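Side-chain contacts in glycerol-3-phosphate dehydrogenase [NAD(P)+] (Coxiella burnetii, PDB 3K96), which probably catalyses the NAD(P)H-dependent reduction of dihydroxyacetone phosphate to sn-glycerol 3-phosphate, the precursor for phospholipid synthesis: residues A[62-67]-A[72-77]; A[47-52]-A[85-90]. All blocks are in the same frame, centred on the assembly; numbering follows the deposited sequence.

How the interactions relate
Both contacts lie in the N-terminal nucleotide-binding domain, at the end of its sheet where strand 87-90, one of the two outermost strands, runs parallel to strand 55-58. Along the sequence, 47-52 comes first, then both segments of interaction 1, then 85-90, so interaction 2 brackets interaction 1. Their centres are about 15 Å apart, and they meet where V65 of helix 62-71 packs on the backbone of A89 and Y90, with V65 CG2 3.3 Å from Y90 O. Interaction 1 holds the loop against helix 62-71, with Y77 beside S39, a predicted NADPH-binding residue, whereas interaction 2 seats the end of helix 39-49 against the start of the edge strand, away from the annotated sites.

Interaction 1 of 2, residues A[62-67]-A[72-77]; sequences SDHVDE and GVNNRY
The D63-R76-E67 salt-bridge network and an H64-N74 hydrogen bond fasten the loop after helix 62-71 back onto that helix; an Asx motif shapes the loop itself. The R76 chain, extended from CG to NE, crosses E67 at about a right angle and grips its carboxylate side-on: NE gives to OE1 at 2.9 Å, a bent bond on the syn side, and NH2 reaches OE2 at 2.7 Å. In the conformer described, one of two for D63 and so less certain, the same NH2 meets D63 OD2, also at 2.7 Å, from above that carboxylate, whose plane stands 78° from the guanidinium, and a water joins D63 OD1 to R76 NH1. A second water joins E67 OE1 to R76 N. H64 CB lies over one guanidinium face.

With CG anti to the backbone N (chi1 -174°), the H64 ring reaches out to the loop, and NE2 donates in the ring plane to N74 OD1 at 2.8 Å, nearly straight at 169°. In the Asx motif this oxygen also accepts from Y77 N, on the opposite face of the amide plane. The edge of the Y77 ring is turned to the face of H64, an offset edge-to-face pair. S59 binds H64 ND1, fixing the ring from its other nitrogen. Y77 O accepts from the side chain of S39, a predicted NADPH-binding residue, and N74 ND2 reaches A37 O, within the putative GxGxxG turn.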
loop_
_atom_site.group_PDB
_atom_site.type_symbol
_atom_site.label_atom_id
_atom_site.label_comp_id
_atom_site.label_asym_id
_atom_site.label_seq_id
_atom_site.Cartn_x
_atom_site.Cartn_y
_atom_site.Cartn_z
ATOM N N SER A 62 26.380 1.352 26.927
ATOM C CA SER A 62 27.338 0.387 27.592
ATOM C C SER A 62 26.783 -0.704 28.552
ATOM O O SER A 62 27.309 -1.852 28.600
ATOM C CB SER A 62 28.457 1.172 28.281
ATOM O OG SER A 62 29.145 1.964 27.318
ATOM N N ASP A 63 25.769 -0.330 29.323
ATOM C CA ASP A 63 25.106 -1.259 30.211
ATOM C C ASP A 63 24.397 -2.328 29.364
ATOM O O ASP A 63 24.150 -3.439 29.820
ATOM C CB ASP A 63 24.108 -0.498 31.086
ATOM C CG ASP A 63 23.276 0.516 30.287
ATOM O OD1 ASP A 63 23.715 0.933 29.187
ATOM O OD2 ASP A 63 22.187 0.910 30.773
ATOM N N HIS A 64 24.099 -1.974 28.118
ATOM C CA HIS A 64 23.416 -2.866 27.171
ATOM C C HIS A 64 24.316 -4.027 26.733
ATOM O O HIS A 64 23.876 -5.171 26.715
ATOM C CB HIS A 64 22.902 -2.031 25.982
ATOM C CG HIS A 64 22.065 -2.795 25.006
ATOM N ND1 HIS A 64 22.041 -2.497 23.659
ATOM C CD2 HIS A 64 21.257 -3.866 25.168
ATOM C CE1 HIS A 64 21.234 -3.339 23.041
ATOM N NE2 HIS A 64 20.744 -4.178 23.934
ATOM N N VAL A 65 25.582 -3.741 26.420
ATOM C CA VAL A 65 26.515 -4.803 26.023
ATOM C C VAL A 65 26.732 -5.804 27.170
ATOM O O VAL A 65 26.817 -7.015 26.938
ATOM C CB VAL A 65 27.859 -4.243 25.536
ATOM C CG1 VAL A 65 28.846 -5.389 25.269
ATOM C CG2 VAL A 65 27.635 -3.381 24.280
ATOM N N ASP A 66 26.805 -5.302 28.396
ATOM C CA ASP A 66 26.934 -6.175 29.578
ATOM C C ASP A 66 25.753 -7.161 29.648
ATOM O O ASP A 66 25.933 -8.371 29.872
ATOM C CB ASP A 66 27.007 -5.323 30.850
ATOM C CG ASP A 66 28.316 -4.576 30.965
ATOM O OD1 ASP A 66 29.349 -5.133 30.517
ATOM O OD2 ASP A 66 28.329 -3.452 31.515
ATOM N N GLU A 67 24.550 -6.631 29.428
ATOM C CA GLU A 67 23.338 -7.439 29.414
ATOM C C GLU A 67 23.422 -8.539 28.363
ATOM O O GLU A 67 23.156 -9.694 28.663
ATOM C CB GLU A 67 22.119 -6.559 29.144
ATOM C CG GLU A 67 21.827 -5.580 30.257
ATOM C CD GLU A 67 20.766 -4.562 29.880
ATOM O OE1 GLU A 67 20.054 -4.771 28.866
ATOM O OE2 GLU A 67 20.650 -3.546 30.599
ATOM N N GLY A 72 23.266 -13.598 26.434
ATOM C CA GLY A 72 23.263 -14.289 25.156
ATOM C C GLY A 72 21.984 -14.011 24.385
ATOM O O GLY A 72 21.513 -14.846 23.623
ATOM N N VAL A 73 21.429 -12.825 24.591
ATOM C CA VAL A 73 20.220 -12.419 23.908
ATOM C C VAL A 73 20.127 -10.909 24.057
ATOM O O VAL A 73 20.835 -10.312 24.874
ATOM C CB VAL A 73 18.964 -13.144 24.499
ATOM C CG1 VAL A 73 18.745 -12.748 25.962
ATOM C CG2 VAL A 73 17.692 -12.889 23.639
ATOM N N ASN A 74 19.285 -10.278 23.246
ATOM C CA ASN A 74 19.107 -8.846 23.353
ATOM C C ASN A 74 17.756 -8.628 23.954
ATOM O O ASN A 74 16.780 -8.459 23.230
ATOM C CB ASN A 74 19.183 -8.175 21.991
ATOM C CG ASN A 74 19.155 -6.668 22.084
ATOM O OD1 ASN A 74 18.833 -6.086 23.135
ATOM N ND2 ASN A 74 19.506 -6.017 20.984
ATOM N N ASN A 75 17.695 -8.648 25.283
ATOM C CA ASN A 75 16.433 -8.459 25.965
ATOM C C ASN A 75 15.839 -7.078 25.825
ATOM O O ASN A 75 14.630 -6.947 25.764
ATOM C CB ASN A 75 16.523 -8.872 27.438
ATOM C CG ASN A 75 16.294 -10.358 27.630
ATOM O OD1 ASN A 75 15.520 -10.971 26.896
ATOM N ND2 ASN A 75 16.952 -10.943 28.621
ATOM N N ARG A 76 16.655 -6.044 25.746
ATOM C CA ARG A 76 16.079 -4.719 25.595
ATOM C C ARG A 76 15.325 -4.517 24.319
ATOM O O ARG A 76 14.323 -3.829 24.331
ATOM C CB ARG A 76 17.132 -3.625 25.585
ATOM C CG ARG A 76 17.793 -3.390 26.870
ATOM C CD ARG A 76 18.652 -2.154 26.809
ATOM N NE ARG A 76 19.407 -2.058 28.042
ATOM C CZ ARG A 76 20.222 -1.061 28.345
ATOM N NH1 ARG A 76 20.400 -0.045 27.502
ATOM N NH2 ARG A 76 20.856 -1.082 29.504
ATOM N N TYR A 77 15.815 -5.081 23.212
ATOM C CA TYR A 77 15.219 -4.789 21.906
ATOM C C TYR A 77 14.750 -5.964 21.060
ATOM O O TYR A 77 14.013 -5.756 20.122
ATOM C CB TYR A 77 16.181 -3.890 21.082
ATOM C CG TYR A 77 16.499 -2.571 21.759
ATOM C CD1 TYR A 77 15.534 -1.592 21.889
ATOM C CD2 TYR A 77 17.762 -2.304 22.263
ATOM C CE1 TYR A 77 15.806 -0.394 22.527
ATOM C CE2 TYR A 77 18.051 -1.101 22.894
ATOM C CZ TYR A 77 17.067 -0.153 23.024
ATOM O OH TYR A 77 17.325 1.052 23.650
HETATM O O HOH W 1 21.421 2.552 28.489
HETATM O O HOH W 2 19.431 -6.535 26.660
#

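Interaction 2 of 2, residues A[47-52]-A[85-90]; sequences VLARKG and ETLKAY
A49, in the last turn of helix 39-49, presses its methyl against the start of strand 87-90, where A49 CB lies 3.6 Å from both L87 CB and T86 OG1. A49 and L87 are buried, and their meeting is the tight part of the contact. L87 touches A49 through CB, and its side chain also packs on A45 and L46 of the same helix and on V55 and L57 of the neighbouring strand. T86 points its hydroxyl at the helix end, with OG1 3.0 Å from A49 O, and a weak hydrogen bond joins this hydroxyl to Q53 O.

The solvent side is sparser: G52 is exposed and T86 partly so, and they touch by a single methyl-to-carbonyl contact, T86 CG2 to G52 O at 3.7 Å. Here the helix ends in a Schellman motif, in which G52, at positive phi, gives its N to A49 O at 2.9 Å. After two more residues the chain enters strand 55-58, which pairs in parallel with strand 87-90 through backbone hydrogen bonds of V55 with T86 and K88, and of L57 with K88 and Y90. Such packing on the sheet by the helix of the first beta-alpha-beta crossover (32-35, 39-49, 55-58) belongs to the Rossmann fold of the dinucleotide-binding domain.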
loop_
_atom_site.group_PDB
_atom_site.type_symbol
_atom_site.label_atom_id
_atom_site.label_comp_id
_atom_site.label_asym_id
_atom_site.label_seq_id
_atom_site.Cartn_x
_atom_site.Cartn_y
_atom_site.Cartn_z
ATOM N N VAL A 47 20.314 -13.000 11.205
ATOM C CA VAL A 47 20.247 -13.574 9.874
ATOM C C VAL A 47 21.631 -14.073 9.446
ATOM O O VAL A 47 21.762 -15.184 8.934
ATOM C CB VAL A 47 19.727 -12.554 8.848
ATOM C CG1 VAL A 47 19.995 -13.031 7.433
ATOM C CG2 VAL A 47 18.204 -12.280 9.084
ATOM N N LEU A 48 22.654 -13.248 9.645
ATOM C CA LEU A 48 24.011 -13.624 9.255
ATOM C C LEU A 48 24.626 -14.677 10.183
ATOM O O LEU A 48 25.178 -15.664 9.716
ATOM C CB LEU A 48 24.919 -12.380 9.210
ATOM C CG LEU A 48 24.483 -11.274 8.232
ATOM C CD1 LEU A 48 25.341 -10.033 8.367
ATOM C CD2 LEU A 48 24.478 -11.780 6.801
ATOM N N ALA A 49 24.533 -14.468 11.491
ATOM C CA ALA A 49 25.151 -15.389 12.452
ATOM C C ALA A 49 24.550 -16.801 12.355
ATOM O O ALA A 49 25.268 -17.809 12.491
ATOM C CB ALA A 49 25.095 -14.817 13.907
ATOM N N ARG A 50 23.250 -16.882 12.061
ATOM C CA ARG A 50 22.596 -18.182 11.893
ATOM C C ARG A 50 23.145 -18.987 10.734
ATOM O O ARG A 50 23.014 -20.209 10.715
ATOM C CB ARG A 50 21.077 -18.033 11.720
ATOM C CG ARG A 50 20.351 -17.742 13.023
ATOM C CD ARG A 50 18.956 -17.206 12.745
ATOM N NE ARG A 50 18.215 -16.916 13.963
ATOM C CZ ARG A 50 17.037 -16.294 13.983
ATOM N NH1 ARG A 50 16.485 -15.877 12.845
ATOM N NH2 ARG A 50 16.414 -16.079 15.135
ATOM N N LYS A 51 23.720 -18.319 9.749
ATOM C CA LYS A 51 24.286 -19.022 8.603
ATOM C C LYS A 51 25.736 -19.435 8.918
ATOM O O LYS A 51 26.401 -20.064 8.103
ATOM C CB LYS A 51 24.196 -18.133 7.356
ATOM C CG LYS A 51 22.726 -17.692 7.039
ATOM C CD LYS A 51 22.675 -16.298 6.374
ATOM C CE LYS A 51 22.828 -16.306 4.905
ATOM N NZ LYS A 51 21.572 -16.691 4.267
ATOM N N GLY A 52 26.213 -19.087 10.108
ATOM C CA GLY A 52 27.558 -19.475 10.537
ATOM C C GLY A 52 28.599 -18.384 10.358
ATOM O O GLY A 52 29.754 -18.565 10.737
ATOM N N GLU A 85 26.374 -19.028 18.522
ATOM C CA GLU A 85 27.737 -18.877 19.032
ATOM C C GLU A 85 28.577 -17.857 18.233
ATOM O O GLU A 85 29.426 -17.188 18.792
ATOM C CB GLU A 85 28.428 -20.262 19.072
ATOM C CG GLU A 85 29.852 -20.276 19.664
ATOM C CD GLU A 85 29.899 -19.797 21.121
ATOM O OE1 GLU A 85 31.007 -19.425 21.604
ATOM O OE2 GLU A 85 28.824 -19.774 21.780
ATOM N N THR A 86 28.302 -17.705 16.938
ATOM C CA THR A 86 29.080 -16.796 16.074
ATOM C C THR A 86 28.727 -15.312 16.200
ATOM O O THR A 86 29.368 -14.465 15.555
ATOM C CB THR A 86 29.009 -17.229 14.608
ATOM O OG1 THR A 86 27.637 -17.377 14.217
ATOM C CG2 THR A 86 29.744 -18.572 14.409
ATOM N N LEU A 87 27.736 -14.999 17.037
ATOM C CA LEU A 87 27.316 -13.624 17.259
ATOM C C LEU A 87 27.776 -13.156 18.630
ATOM O O LEU A 87 27.379 -13.728 19.650
ATOM C CB LEU A 87 25.797 -13.513 17.138
ATOM C CG LEU A 87 25.115 -12.196 17.506
ATOM C CD1 LEU A 87 25.764 -10.985 16.891
ATOM C CD2 LEU A 87 23.640 -12.291 17.097
ATOM N N LYS A 88 28.593 -12.105 18.641
ATOM C CA LYS A 88 29.155 -11.548 19.874
ATOM C C LYS A 88 28.954 -10.051 19.968
ATOM O O LYS A 88 29.176 -9.330 19.004
ATOM C CB LYS A 88 30.672 -11.825 19.936
ATOM C CG LYS A 88 31.069 -13.305 19.904
ATOM C CD LYS A 88 30.502 -14.052 21.099
ATOM C CE LYS A 88 30.942 -15.505 21.112
ATOM N NZ LYS A 88 30.222 -16.254 22.193
ATOM N N ALA A 89 28.555 -9.588 21.147
ATOM C CA ALA A 89 28.373 -8.168 21.411
ATOM C C ALA A 89 29.693 -7.547 21.902
ATOM O O ALA A 89 30.435 -8.168 22.647
ATOM C CB ALA A 89 27.261 -7.953 22.461
ATOM N N TYR A 90 29.971 -6.327 21.460
ATOM C CA TYR A 90 31.160 -5.577 21.845
ATOM C C TYR A 90 30.684 -4.219 22.310
ATOM O O TYR A 90 29.712 -3.690 21.758
ATOM C CB TYR A 90 32.058 -5.357 20.625
ATOM C CG TYR A 90 32.853 -6.550 20.194
ATOM C CD1 TYR A 90 32.236 -7.694 19.734
ATOM C CD2 TYR A 90 34.242 -6.521 20.224
ATOM C CE1 TYR A 90 32.968 -8.789 19.351
ATOM C CE2 TYR A 90 34.983 -7.605 19.829
ATOM C CZ TYR A 90 34.343 -8.734 19.398
ATOM O OH TYR A 90 35.088 -9.804 19.001
#